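Local coordinates for TssK (Serratia sp. FS14, PDB 5Y0E), which serves as a baseplate component of the bacterial type VI secretion system, where it assembles as a trimer and probably links the baseplate to the membrane complex, at residues L347-D352 with E356-H361; P363-I368 with G430-L435; V392-I397 with Y403-L408; F424-A429 with M437-I442. All coordinates share one frame; numbering follows the deposited sequence.

Along the chain from the N terminus, contact 1 comes first: it closes the short turn that takes strand 343-350 into helix 355-365 and folds the helix onto the sheet. Contact 2 spans a far longer loop, joining the end of that helix to the segment before strand 436-443. Contact 3 lies wholly within that loop and ties the chain ahead of strand 404-408 to the strand itself. Contact 4 crosses contact 2, because 424-429 precedes 430-435 and 437-442 follows it; it joins two strands that are not neighbours in the sheet. All four contacts involve one antiparallel sheet near the C terminus, and strand 343-350 lies between strands 404-408 and 436-443.

Contact 1 (L347-D352 with E356-H361); sequences LAVRAD and EVLLTH
Ala-351 and Leu-358 mark the closest approach of the two backbones, with their CA atoms 7.7 Å apart, where the chain leaves strand 343-350 and returns as helix 355-365. No hydrogen bond links the segments; side chains alone fill the gap. Leu-358 carries the contact from the helix. Its CG lies anti to the backbone N (chi1 -173°), which throws the branched end straight out toward the strand. One branch does the touching: CD1 of Leu-358 lies 4.3 Å from CG1 of Val-349 and equally 4.3 Å from CB of Ala-351. Val-349, near the end of the strand, and Ala-351, just past it, are two positions apart and turn to the same side, so a single methyl can straddle them. The small alanine and the beta-branched valine, which suits an extended backbone, offer a shallow surface for leucine. The other branch, CD2, turns toward Thr-404 of the adjoining strand. Between the two apolar residues, Arg-350 faces away from the helix. Its NH1 makes a salt bridge of 2.9 Å to OD2 of Asp-352, the carboxylate lying at the guanidinium edge and in its plane, although the hydrogen bond is weakly angled. Arg-395 of a second subunit comes close to the same arginine. On the helix, Thr-360 OG1 bonds to the carbonyl O of Glu-356 at 2.8 Å, in the carbonyl plane, one turn back. The chemistry thus splits by face: a buried, purely apolar seam holds helix to sheet, while charge is kept to the other side of the strand, toward the neighbouring subunit.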
loop_
_atom_site.group_PDB
_atom_site.type_symbol
_atom_site.label_atom_id
_atom_site.label_comp_id
_atom_site.label_asym_id
_atom_site.label_seq_id
_atom_site.Cartn_x
_atom_site.Cartn_y
_atom_site.Cartn_z
ATOM N N LEU A 347 34.715 -5.008 -6.581
ATOM C CA LEU A 347 34.030 -6.094 -5.946
ATOM C C LEU A 347 34.468 -6.176 -4.497
ATOM O O LEU A 347 35.605 -6.389 -4.235
ATOM C CB LEU A 347 34.438 -7.373 -6.615
ATOM C CG LEU A 347 33.500 -7.944 -7.626
ATOM C CD1 LEU A 347 34.057 -9.279 -7.995
ATOM C CD2 LEU A 347 32.142 -8.102 -6.999
ATOM N N ALA A 348 33.564 -6.002 -3.559
ATOM C CA ALA A 348 33.901 -6.090 -2.164
ATOM C C ALA A 348 33.591 -7.509 -1.837
ATOM O O ALA A 348 32.496 -7.925 -2.014
ATOM C CB ALA A 348 33.032 -5.157 -1.365
ATOM N N VAL A 349 34.563 -8.241 -1.334
ATOM C CA VAL A 349 34.402 -9.653 -1.082
ATOM C C VAL A 349 34.871 -10.115 0.282
ATOM O O VAL A 349 35.834 -9.624 0.786
ATOM C CB VAL A 349 35.204 -10.395 -2.164
ATOM C CG1 VAL A 349 35.080 -11.894 -2.083
ATOM C CG2 VAL A 349 34.802 -9.918 -3.531
ATOM N N ARG A 350 34.144 -11.037 0.888
ATOM C CA ARG A 350 34.512 -11.652 2.149
ATOM C C ARG A 350 34.033 -13.077 2.081
ATOM O O ARG A 350 33.023 -13.342 1.497
ATOM C CB ARG A 350 33.898 -10.949 3.346
ATOM C CG ARG A 350 32.873 -11.787 4.068
ATOM C CD ARG A 350 32.921 -11.632 5.562
ATOM N NE ARG A 350 33.207 -12.882 6.241
ATOM C CZ ARG A 350 32.674 -14.045 5.944
ATOM N NH1 ARG A 350 33.007 -15.105 6.615
ATOM N NH2 ARG A 350 31.820 -14.149 4.976
ATOM N N ALA A 351 34.775 -14.000 2.646
ATOM C CA ALA A 351 34.384 -15.387 2.629
ATOM C C ALA A 351 35.030 -16.117 3.767
ATOM O O ALA A 351 35.921 -15.615 4.383
ATOM C CB ALA A 351 34.782 -16.029 1.325
ATOM N N ASP A 352 34.588 -17.328 4.034
ATOM C CA ASP A 352 35.168 -18.079 5.116
ATOM C C ASP A 352 36.293 -18.971 4.666
ATOM O O ASP A 352 36.299 -20.141 4.920
ATOM C CB ASP A 352 34.107 -18.874 5.834
ATOM C CG ASP A 352 33.467 -18.105 6.934
ATOM O OD1 ASP A 352 34.182 -17.666 7.811
ATOM O OD2 ASP A 352 32.254 -17.917 6.946
ATOM N N GLU A 356 45.161 -16.159 2.203
ATOM C CA GLU A 356 46.030 -16.478 1.100
ATOM C C GLU A 356 45.302 -17.211 0.003
ATOM O O GLU A 356 45.698 -17.184 -1.132
ATOM C CB GLU A 356 47.198 -17.306 1.587
ATOM C CG GLU A 356 48.025 -16.609 2.638
ATOM C CD GLU A 356 47.610 -16.963 4.034
ATOM O OE1 GLU A 356 48.493 -16.959 4.904
ATOM O OE2 GLU A 356 46.413 -17.222 4.259
ATOM N N VAL A 357 44.224 -17.873 0.359
ATOM C CA VAL A 357 43.452 -18.595 -0.610
ATOM C C VAL A 357 42.576 -17.624 -1.339
ATOM O O VAL A 357 42.468 -17.663 -2.532
ATOM C CB VAL A 357 42.568 -19.635 0.064
ATOM C CG1 VAL A 357 41.327 -19.893 -0.761
ATOM C CG2 VAL A 357 43.347 -20.911 0.271
ATOM N N LEU A 358 41.979 -16.714 -0.602
ATOM C CA LEU A 358 41.111 -15.731 -1.188
ATOM C C LEU A 358 41.842 -14.814 -2.119
ATOM O O LEU A 358 41.318 -14.432 -3.126
ATOM C CB LEU A 358 40.444 -14.909 -0.114
ATOM C CG LEU A 358 39.393 -13.982 -0.667
ATOM C CD1 LEU A 358 38.130 -14.728 -0.993
ATOM C CD2 LEU A 358 39.117 -12.879 0.306
ATOM N N LEU A 359 43.071 -14.460 -1.807
ATOM C CA LEU A 359 43.787 -13.573 -2.676
ATOM C C LEU A 359 44.229 -14.225 -3.956
ATOM O O LEU A 359 44.402 -13.558 -4.951
ATOM C CB LEU A 359 44.976 -12.979 -1.966
ATOM C CG LEU A 359 44.584 -11.939 -0.950
ATOM C CD1 LEU A 359 45.770 -11.648 -0.083
ATOM C CD2 LEU A 359 44.092 -10.667 -1.582
ATOM N N THR A 360 44.368 -15.529 -3.941
ATOM C CA THR A 360 44.811 -16.195 -5.133
ATOM C C THR A 360 43.687 -16.841 -5.895
ATOM O O THR A 360 43.487 -16.561 -7.047
ATOM C CB THR A 360 45.906 -17.214 -4.825
ATOM O OG1 THR A 360 45.480 -18.061 -3.771
ATOM C CG2 THR A 360 47.125 -16.515 -4.363
ATOM N N HIS A 361 42.921 -17.681 -5.249
ATOM C CA HIS A 361 41.863 -18.358 -5.949
ATOM C C HIS A 361 40.720 -17.499 -6.446
ATOM O O HIS A 361 40.201 -17.738 -7.513
ATOM C CB HIS A 361 41.299 -19.475 -5.091
ATOM C CG HIS A 361 42.298 -20.525 -4.735
ATOM N ND1 HIS A 361 41.936 -21.775 -4.300
ATOM C CD2 HIS A 361 43.646 -20.509 -4.754
ATOM C CE1 HIS A 361 43.020 -22.482 -4.062
ATOM N NE2 HIS A 361 44.070 -21.734 -4.323
#

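Contact 2 (P363-I368 with G430-L435); sequences PAQMKI and GEFPGL
Gln-365, the last residue of helix 355-365, reaches Glu-431 with its amide: NE2 donates to OE2 of Glu-431 at 3.2 Å, nearly straight at 173°. The acceptor lies in the amide plane of Gln-365, whereas the carboxylate is met on its anti side and somewhat out of its plane; the two flat groups are only 22° apart. The same NE2 comes obliquely to the Phe-432 ring, 3.6 Å from CE1. Glutamine suits the place because its amide nitrogen can serve two acceptors, and it also bonds to the backbone O of Ala-429. Farther out, His-361 ND1 hydrogen-bonds to Glu-431 OE2, so two donors converge on that oxygen. Glu-431 CG sits between its own backbone N and carbonyl carbon (chi1 60°), which lays this methylene over one face of Phe-432, toward the rim and 3.6 Å above the ring plane. Beyond the aromatic ring, Phe-432 to Leu-435 form a type II turn, with Gly-434 accommodating the positive phi. The double donation would probably favour an ionised carboxylate, binding the helix end to an otherwise irregular loop through polar atoms, with the Phe-432 ring packed beside them.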
loop_
_atom_site.group_PDB
_atom_site.type_symbol
_atom_site.label_atom_id
_atom_site.label_comp_id
_atom_site.label_asym_id
_atom_site.label_seq_id
_atom_site.Cartn_x
_atom_site.Cartn_y
_atom_site.Cartn_z
ATOM N N PRO A 363 40.472 -14.359 -7.650
ATOM C CA PRO A 363 40.708 -13.648 -8.897
ATOM C C PRO A 363 40.807 -14.553 -10.097
ATOM O O PRO A 363 40.588 -14.081 -11.190
ATOM C CB PRO A 363 42.038 -12.962 -8.658
ATOM C CG PRO A 363 42.191 -12.918 -7.202
ATOM C CD PRO A 363 41.571 -14.164 -6.712
ATOM N N ALA A 364 41.151 -15.817 -9.903
ATOM C CA ALA A 364 41.225 -16.763 -10.981
ATOM C C ALA A 364 39.880 -17.417 -11.201
ATOM O O ALA A 364 39.412 -17.525 -12.308
ATOM C CB ALA A 364 42.260 -17.812 -10.661
ATOM N N GLN A 365 39.232 -17.822 -10.130
ATOM C CA GLN A 365 37.956 -18.503 -10.241
ATOM C C GLN A 365 36.728 -17.641 -10.475
ATOM O O GLN A 365 35.628 -18.151 -10.574
ATOM C CB GLN A 365 37.732 -19.363 -9.019
ATOM C CG GLN A 365 38.441 -20.682 -9.105
ATOM C CD GLN A 365 38.973 -21.134 -7.782
ATOM O OE1 GLN A 365 40.174 -21.134 -7.558
ATOM N NE2 GLN A 365 38.084 -21.542 -6.903
ATOM N N MET A 366 36.897 -16.338 -10.533
ATOM C CA MET A 366 35.765 -15.494 -10.782
ATOM C C MET A 366 35.970 -14.928 -12.150
ATOM O O MET A 366 36.850 -14.135 -12.372
ATOM C CB MET A 366 35.654 -14.393 -9.742
ATOM C CG MET A 366 34.708 -13.267 -10.111
ATOM S SD MET A 366 32.986 -13.729 -10.193
ATOM C CE MET A 366 32.415 -13.339 -8.561
ATOM N N LYS A 367 35.162 -15.390 -13.079
ATOM C CA LYS A 367 35.245 -14.945 -14.441
ATOM C C LYS A 367 34.167 -13.934 -14.680
ATOM O O LYS A 367 33.002 -14.185 -14.435
ATOM C CB LYS A 367 35.072 -16.130 -15.383
ATOM N N ILE A 368 34.564 -12.781 -15.171
ATOM C CA ILE A 368 33.609 -11.737 -15.410
ATOM C C ILE A 368 33.551 -11.382 -16.877
ATOM O O ILE A 368 34.563 -11.153 -17.511
ATOM C CB ILE A 368 33.949 -10.492 -14.576
ATOM C CG1 ILE A 368 33.614 -10.718 -13.117
ATOM C CG2 ILE A 368 33.180 -9.286 -15.046
ATOM C CD1 ILE A 368 34.450 -9.879 -12.198
ATOM N N GLY A 430 32.760 -22.418 -7.275
ATOM C CA GLY A 430 32.332 -22.239 -5.894
ATOM C C GLY A 430 32.872 -23.135 -4.797
ATOM O O GLY A 430 32.247 -24.133 -4.431
ATOM N N GLU A 431 34.003 -22.758 -4.223
ATOM C CA GLU A 431 34.543 -23.393 -3.029
ATOM C C GLU A 431 34.598 -22.417 -1.856
ATOM O O GLU A 431 35.510 -22.484 -1.034
ATOM C CB GLU A 431 35.943 -23.944 -3.302
ATOM C CG GLU A 431 36.939 -22.860 -3.730
ATOM C CD GLU A 431 38.385 -23.220 -3.450
ATOM O OE1 GLU A 431 38.639 -24.036 -2.541
ATOM O OE2 GLU A 431 39.278 -22.686 -4.140
ATOM N N PHE A 432 33.640 -21.497 -1.751
ATOM C CA PHE A 432 33.796 -20.320 -0.904
ATOM C C PHE A 432 32.680 -20.221 0.125
ATOM O O PHE A 432 31.734 -19.442 -0.039
ATOM C CB PHE A 432 33.853 -19.061 -1.752
ATOM C CG PHE A 432 35.010 -19.031 -2.684
ATOM C CD1 PHE A 432 34.916 -19.586 -3.937
ATOM C CD2 PHE A 432 36.197 -18.452 -2.307
ATOM C CE1 PHE A 432 35.984 -19.557 -4.799
ATOM C CE2 PHE A 432 37.267 -18.420 -3.167
ATOM C CZ PHE A 432 37.160 -18.972 -4.416
ATOM N N PRO A 433 32.786 -20.955 1.220
ATOM C CA PRO A 433 31.786 -20.846 2.274
ATOM C C PRO A 433 31.682 -19.435 2.806
ATOM O O PRO A 433 32.683 -18.751 3.020
ATOM C CB PRO A 433 32.305 -21.804 3.351
ATOM C CG PRO A 433 33.728 -21.979 3.042
ATOM C CD PRO A 433 33.839 -21.912 1.568
ATOM N N GLY A 434 30.452 -19.015 3.052
ATOM C CA GLY A 434 30.214 -17.739 3.678
ATOM C C GLY A 434 30.300 -16.547 2.762
ATOM O O GLY A 434 30.188 -15.421 3.241
ATOM N N LEU A 435 30.467 -16.764 1.467
ATOM C CA LEU A 435 30.696 -15.679 0.537
ATOM C C LEU A 435 29.687 -14.564 0.716
ATOM O O LEU A 435 28.494 -14.808 0.870
ATOM C CB LEU A 435 30.632 -16.203 -0.883
ATOM C CG LEU A 435 30.955 -15.124 -1.901
ATOM C CD1 LEU A 435 32.410 -14.791 -1.778
ATOM C CD2 LEU A 435 30.644 -15.606 -3.280
#

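Contact 3 (V392-I397 with Y403-L408); sequences VAPRQI and YTYFEL
Ala-393 sets its methyl squarely over one face of the Tyr-405 ring: CB lies 4.0 Å from the ring centroid and only 13° off the normal, a CH-pi contact. The tyrosine CG stands anti to the carbonyl carbon (chi1 -68°), which carries the ring under the loop. Alanine suits the place because its short side chain lets the backbones come close, with 6.3 Å between CA of Ala-393 and CA of Tyr-405. Pro-394 and Ile-397 come to the ring obliquely. CD of Pro-394 is 4.3 Å from CD2 of Tyr-405, and CD1 of Ile-397 is 4.0 Å from CE2 of the same ring, the isoleucine and tyrosine running past each other in opposite directions. Ring and methyl meet because the irregular segment 392-397, which follows the outermost strand 387-389 of the antiparallel sheet, folds back over strand 404-408, next to it in that sheet. On the other side of the ring plane, CB of Ala-348 approaches CE2 of Tyr-405, so the aromatic plate is sandwiched between loop and strand 343-350. Tyrosine suits this position because its apolar faces can be covered while its hydroxyl still finds a polar partner, the backbone N of His-400.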
loop_
_atom_site.group_PDB
_atom_site.type_symbol
_atom_site.label_atom_id
_atom_site.label_comp_id
_atom_site.label_asym_id
_atom_site.label_seq_id
_atom_site.Cartn_x
_atom_site.Cartn_y
_atom_site.Cartn_z
ATOM N N VAL A 392 44.364 -0.099 -0.770
ATOM C CA VAL A 392 43.470 0.719 0.036
ATOM C C VAL A 392 42.106 0.717 -0.618
ATOM O O VAL A 392 41.991 0.795 -1.844
ATOM C CB VAL A 392 43.950 2.170 0.239
ATOM C CG1 VAL A 392 45.374 2.194 0.580
ATOM C CG2 VAL A 392 43.658 3.032 -0.970
ATOM N N ALA A 393 41.107 0.638 0.185
ATOM C CA ALA A 393 39.775 0.577 -0.356
ATOM C C ALA A 393 39.342 1.963 -0.783
ATOM O O ALA A 393 39.768 2.953 -0.199
ATOM C CB ALA A 393 38.811 0.029 0.676
ATOM N N PRO A 394 38.497 2.046 -1.797
ATOM C CA PRO A 394 38.045 3.344 -2.298
ATOM C C PRO A 394 37.419 4.215 -1.223
ATOM O O PRO A 394 36.657 3.755 -0.378
ATOM C CB PRO A 394 37.001 2.967 -3.344
ATOM C CG PRO A 394 37.256 1.586 -3.671
ATOM C CD PRO A 394 37.875 0.929 -2.509
ATOM N N ARG A 395 37.702 5.504 -1.307
ATOM C CA ARG A 395 37.035 6.448 -0.440
ATOM C C ARG A 395 35.593 6.706 -0.844
ATOM O O ARG A 395 34.847 7.268 -0.046
ATOM C CB ARG A 395 37.828 7.745 -0.415
ATOM C CG ARG A 395 38.168 8.303 -1.772
ATOM C CD ARG A 395 39.094 9.516 -1.629
ATOM N NE ARG A 395 39.086 10.358 -2.818
ATOM C CZ ARG A 395 39.931 10.223 -3.833
ATOM N NH1 ARG A 395 40.860 9.278 -3.802
ATOM N NH2 ARG A 395 39.846 11.033 -4.880
ATOM N N GLN A 396 35.165 6.280 -2.025
ATOM C CA GLN A 396 33.826 6.608 -2.491
ATOM C C GLN A 396 32.767 5.624 -2.042
ATOM O O GLN A 396 31.582 5.947 -2.133
ATOM C CB GLN A 396 33.769 6.675 -4.018
ATOM C CG GLN A 396 34.601 7.754 -4.633
ATOM C CD GLN A 396 36.033 7.345 -4.777
ATOM O OE1 GLN A 396 36.401 6.222 -4.435
ATOM N NE2 GLN A 396 36.852 8.239 -5.294
ATOM N N ILE A 397 33.146 4.436 -1.599
ATOM C CA ILE A 397 32.166 3.450 -1.163
ATOM C C ILE A 397 32.492 3.095 0.273
ATOM O O ILE A 397 33.591 3.390 0.749
ATOM C CB ILE A 397 32.160 2.200 -2.070
ATOM C CG1 ILE A 397 33.493 1.480 -1.980
ATOM C CG2 ILE A 397 31.856 2.588 -3.467
ATOM C CD1 ILE A 397 33.462 0.117 -2.574
ATOM N N TYR A 403 36.855 -7.168 4.538
ATOM C CA TYR A 403 36.611 -7.448 3.138
ATOM C C TYR A 403 37.847 -7.130 2.315
ATOM O O TYR A 403 38.684 -6.310 2.688
ATOM C CB TYR A 403 35.435 -6.638 2.599
ATOM C CG TYR A 403 34.067 -7.120 2.979
ATOM C CD1 TYR A 403 33.714 -7.313 4.303
ATOM C CD2 TYR A 403 33.113 -7.346 2.013
ATOM C CE1 TYR A 403 32.452 -7.724 4.647
ATOM C CE2 TYR A 403 31.859 -7.755 2.340
ATOM C CZ TYR A 403 31.524 -7.947 3.658
ATOM O OH TYR A 403 30.251 -8.362 3.971
ATOM N N THR A 404 37.937 -7.783 1.176
ATOM C CA THR A 404 38.955 -7.513 0.192
ATOM C C THR A 404 38.283 -6.870 -0.998
ATOM O O THR A 404 37.158 -7.222 -1.348
ATOM C CB THR A 404 39.668 -8.786 -0.222
ATOM O OG1 THR A 404 40.263 -9.357 0.933
ATOM C CG2 THR A 404 40.754 -8.502 -1.205
ATOM N N TYR A 405 38.973 -5.918 -1.598
ATOM C CA TYR A 405 38.422 -5.092 -2.650
ATOM C C TYR A 405 39.234 -5.326 -3.902
ATOM O O TYR A 405 40.448 -5.116 -3.907
ATOM C CB TYR A 405 38.437 -3.628 -2.245
ATOM C CG TYR A 405 37.477 -3.389 -1.139
ATOM C CD1 TYR A 405 37.791 -3.741 0.167
ATOM C CD2 TYR A 405 36.238 -2.847 -1.395
ATOM C CE1 TYR A 405 36.905 -3.550 1.168
ATOM C CE2 TYR A 405 35.344 -2.651 -0.398
ATOM C CZ TYR A 405 35.672 -3.005 0.878
ATOM O OH TYR A 405 34.749 -2.785 1.856
ATOM N N PHE A 406 38.568 -5.782 -4.942
ATOM C CA PHE A 406 39.196 -6.059 -6.217
ATOM C C PHE A 406 38.686 -5.052 -7.221
ATOM O O PHE A 406 37.479 -4.937 -7.425
ATOM C CB PHE A 406 38.879 -7.475 -6.674
ATOM C CG PHE A 406 39.370 -8.518 -5.745
ATOM C CD1 PHE A 406 40.655 -8.994 -5.846
ATOM C CD2 PHE A 406 38.551 -9.020 -4.762
ATOM C CE1 PHE A 406 41.116 -9.951 -4.998
ATOM C CE2 PHE A 406 39.014 -9.989 -3.902
ATOM C CZ PHE A 406 40.298 -10.456 -4.026
ATOM N N GLU A 407 39.593 -4.316 -7.831
ATOM C CA GLU A 407 39.219 -3.500 -8.967
ATOM C C GLU A 407 39.237 -4.360 -10.222
ATOM O O GLU A 407 40.066 -5.263 -10.357
ATOM C CB GLU A 407 40.169 -2.317 -9.105
ATOM C CG GLU A 407 39.779 -1.304 -10.156
ATOM C CD GLU A 407 40.340 0.075 -9.852
ATOM O OE1 GLU A 407 41.313 0.156 -9.072
ATOM O OE2 GLU A 407 39.799 1.068 -10.382
ATOM N N LEU A 408 38.289 -4.108 -11.117
ATOM C CA LEU A 408 38.295 -4.740 -12.425
ATOM C C LEU A 408 39.310 -4.056 -13.326
ATOM O O LEU A 408 39.426 -2.828 -13.332
ATOM C CB LEU A 408 36.914 -4.676 -13.062
ATOM C CG LEU A 408 35.916 -5.731 -12.588
ATOM C CD1 LEU A 408 35.470 -5.480 -11.172
ATOM C CD2 LEU A 408 34.719 -5.770 -13.503
#

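Contact 4 (F424-A429 with M437-I442); sequences FALHLA and MEFWAI
Phe-424 and Phe-439 are brought together by different first torsions: CG of Phe-424 stands anti to its carbonyl carbon (chi1 -67°), while CG of Phe-439 stands anti to its backbone N (chi1 -166°). The second ring thereby presents an edge to the face of the first. CZ of Phe-439 sits 3.8 Å above the plane of the Phe-424 ring, over its centre, and CE2 of Phe-439 comes 3.8 Å from CD1 of Phe-424. With centroids 5.0 Å apart and planes at 63°, this is an edge-to-face aromatic pair. Leu-426, two residues along the same strand, adds a methyl: CD2 of Leu-426 lies 4.4 Å from CE1 of Phe-439. In the antiparallel sheet, strands 329-333 and 317-324 separate 423-428 from 436-443, yet CA of Phe-424 and CA of Phe-439 are only 10.1 Å apart, so the sheet must curve and bring side chains together on its concave side. Phenylalanine is long enough to bridge such a distance. On strand 436-443, Glu-438 and Trp-440 project away from this core; Trp-440 NE1 bonds nearly straight to Glu-438 OE1 at 3.1 Å, in the indole plane, and OE2 of that carboxylate meets NE2 of His-400. The edge of one ring, slightly positive, therefore rests on the electron-rich face of the other, an attraction without hydrogen bonds suited to a buried core, while the buried carboxylate across the strand is satisfied by tryptophan and histidine.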
loop_
_atom_site.group_PDB
_atom_site.type_symbol
_atom_site.label_atom_id
_atom_site.label_comp_id
_atom_site.label_asym_id
_atom_site.label_seq_id
_atom_site.Cartn_x
_atom_site.Cartn_y
_atom_site.Cartn_z
ATOM N N PHE A 424 26.823 -6.904 -16.379
ATOM C CA PHE A 424 27.928 -7.794 -16.101
ATOM C C PHE A 424 27.395 -9.181 -15.803
ATOM O O PHE A 424 26.335 -9.347 -15.198
ATOM C CB PHE A 424 28.735 -7.320 -14.898
ATOM C CG PHE A 424 29.482 -6.038 -15.107
ATOM C CD1 PHE A 424 28.868 -4.820 -14.900
ATOM C CD2 PHE A 424 30.820 -6.053 -15.447
ATOM C CE1 PHE A 424 29.568 -3.650 -15.056
ATOM C CE2 PHE A 424 31.516 -4.890 -15.608
ATOM C CZ PHE A 424 30.894 -3.688 -15.404
ATOM N N ALA A 425 28.152 -10.181 -16.214
ATOM C CA ALA A 425 27.908 -11.545 -15.789
ATOM C C ALA A 425 29.109 -12.014 -14.991
ATOM O O ALA A 425 30.253 -11.809 -15.407
ATOM C CB ALA A 425 27.652 -12.467 -16.977
ATOM N N LEU A 426 28.849 -12.621 -13.844
ATOM C CA LEU A 426 29.900 -13.117 -12.972
ATOM C C LEU A 426 29.597 -14.561 -12.629
ATOM O O LEU A 426 28.498 -14.873 -12.164
ATOM C CB LEU A 426 30.015 -12.301 -11.682
ATOM C CG LEU A 426 30.203 -10.786 -11.758
ATOM C CD1 LEU A 426 28.885 -10.058 -11.878
ATOM C CD2 LEU A 426 30.968 -10.307 -10.541
ATOM N N HIS A 427 30.585 -15.425 -12.826
ATOM C CA HIS A 427 30.492 -16.843 -12.515
ATOM C C HIS A 427 31.700 -17.191 -11.687
ATOM O O HIS A 427 32.795 -16.793 -12.010
ATOM C CB HIS A 427 30.512 -17.674 -13.778
ATOM C CG HIS A 427 30.497 -19.145 -13.530
ATOM N ND1 HIS A 427 31.637 -19.863 -13.265
ATOM C CD2 HIS A 427 29.481 -20.034 -13.517
ATOM C CE1 HIS A 427 31.324 -21.133 -13.096
ATOM N NE2 HIS A 427 30.020 -21.264 -13.246
ATOM N N LEU A 428 31.521 -17.996 -10.661
ATOM C CA LEU A 428 32.617 -18.281 -9.757
ATOM C C LEU A 428 32.669 -19.764 -9.434
ATOM O O LEU A 428 31.655 -20.349 -9.052
ATOM C CB LEU A 428 32.457 -17.464 -8.476
ATOM C CG LEU A 428 33.325 -17.927 -7.304
ATOM C CD1 LEU A 428 34.773 -17.570 -7.549
ATOM C CD2 LEU A 428 32.829 -17.307 -6.035
ATOM N N ALA A 429 33.849 -20.362 -9.590
ATOM C CA ALA A 429 34.064 -21.760 -9.233
ATOM C C ALA A 429 33.939 -21.991 -7.732
ATOM O O ALA A 429 34.920 -21.843 -7.001
ATOM C CB ALA A 429 35.436 -22.210 -9.713
ATOM N N MET A 437 29.283 -10.587 -1.183
ATOM C CA MET A 437 29.884 -9.708 -2.164
ATOM C C MET A 437 29.068 -8.444 -2.305
ATOM O O MET A 437 27.875 -8.410 -2.009
ATOM C CB MET A 437 30.033 -10.367 -3.518
ATOM C CG MET A 437 31.078 -11.440 -3.523
ATOM S SD MET A 437 31.345 -12.182 -5.128
ATOM C CE MET A 437 29.684 -12.256 -5.729
ATOM N N GLU A 438 29.752 -7.395 -2.711
ATOM C CA GLU A 438 29.140 -6.147 -3.105
ATOM C C GLU A 438 29.801 -5.722 -4.400
ATOM O O GLU A 438 30.997 -5.938 -4.596
ATOM C CB GLU A 438 29.299 -5.068 -2.036
ATOM C CG GLU A 438 28.683 -5.427 -0.723
ATOM C CD GLU A 438 28.736 -4.311 0.292
ATOM O OE1 GLU A 438 29.329 -3.267 0.001
ATOM O OE2 GLU A 438 28.190 -4.475 1.393
ATOM N N PHE A 439 29.015 -5.146 -5.290
ATOM C CA PHE A 439 29.491 -4.716 -6.589
ATOM C C PHE A 439 29.206 -3.236 -6.708
ATOM O O PHE A 439 28.053 -2.811 -6.631
ATOM C CB PHE A 439 28.807 -5.498 -7.702
ATOM C CG PHE A 439 29.465 -5.352 -9.013
ATOM C CD1 PHE A 439 30.620 -6.024 -9.285
ATOM C CD2 PHE A 439 28.931 -4.539 -9.980
ATOM C CE1 PHE A 439 31.235 -5.890 -10.494
ATOM C CE2 PHE A 439 29.548 -4.403 -11.202
ATOM C CZ PHE A 439 30.697 -5.082 -11.456
ATOM N N TRP A 440 30.252 -2.455 -6.871
ATOM C CA TRP A 440 30.119 -1.016 -6.913
ATOM C C TRP A 440 30.685 -0.452 -8.201
ATOM O O TRP A 440 31.641 -0.982 -8.766
ATOM C CB TRP A 440 30.835 -0.382 -5.740
ATOM C CG TRP A 440 30.167 -0.569 -4.438
ATOM C CD1 TRP A 440 30.334 -1.597 -3.576
ATOM C CD2 TRP A 440 29.244 0.323 -3.826
ATOM N NE1 TRP A 440 29.564 -1.409 -2.467
ATOM C CE2 TRP A 440 28.891 -0.230 -2.594
ATOM C CE3 TRP A 440 28.680 1.538 -4.205
ATOM C CZ2 TRP A 440 28.009 0.380 -1.742
ATOM C CZ3 TRP A 440 27.804 2.144 -3.355
ATOM C CH2 TRP A 440 27.472 1.564 -2.139
ATOM N N ALA A 441 30.092 0.646 -8.644
ATOM C CA ALA A 441 30.596 1.436 -9.752
ATOM C C ALA A 441 30.953 2.809 -9.219
ATOM O O ALA A 441 30.167 3.400 -8.476
ATOM C CB ALA A 441 29.562 1.539 -10.861
ATOM N N ILE A 442 32.137 3.307 -9.581
ATOM C CA ILE A 442 32.689 4.524 -8.995
ATOM C C ILE A 442 33.012 5.515 -10.098
ATOM O O ILE A 442 33.842 5.234 -10.966
ATOM C CB ILE A 442 33.937 4.234 -8.160
ATOM C CG1 ILE A 442 33.619 3.151 -7.142
ATOM C CG2 ILE A 442 34.391 5.475 -7.458
ATOM C CD1 ILE A 442 34.697 2.911 -6.135
#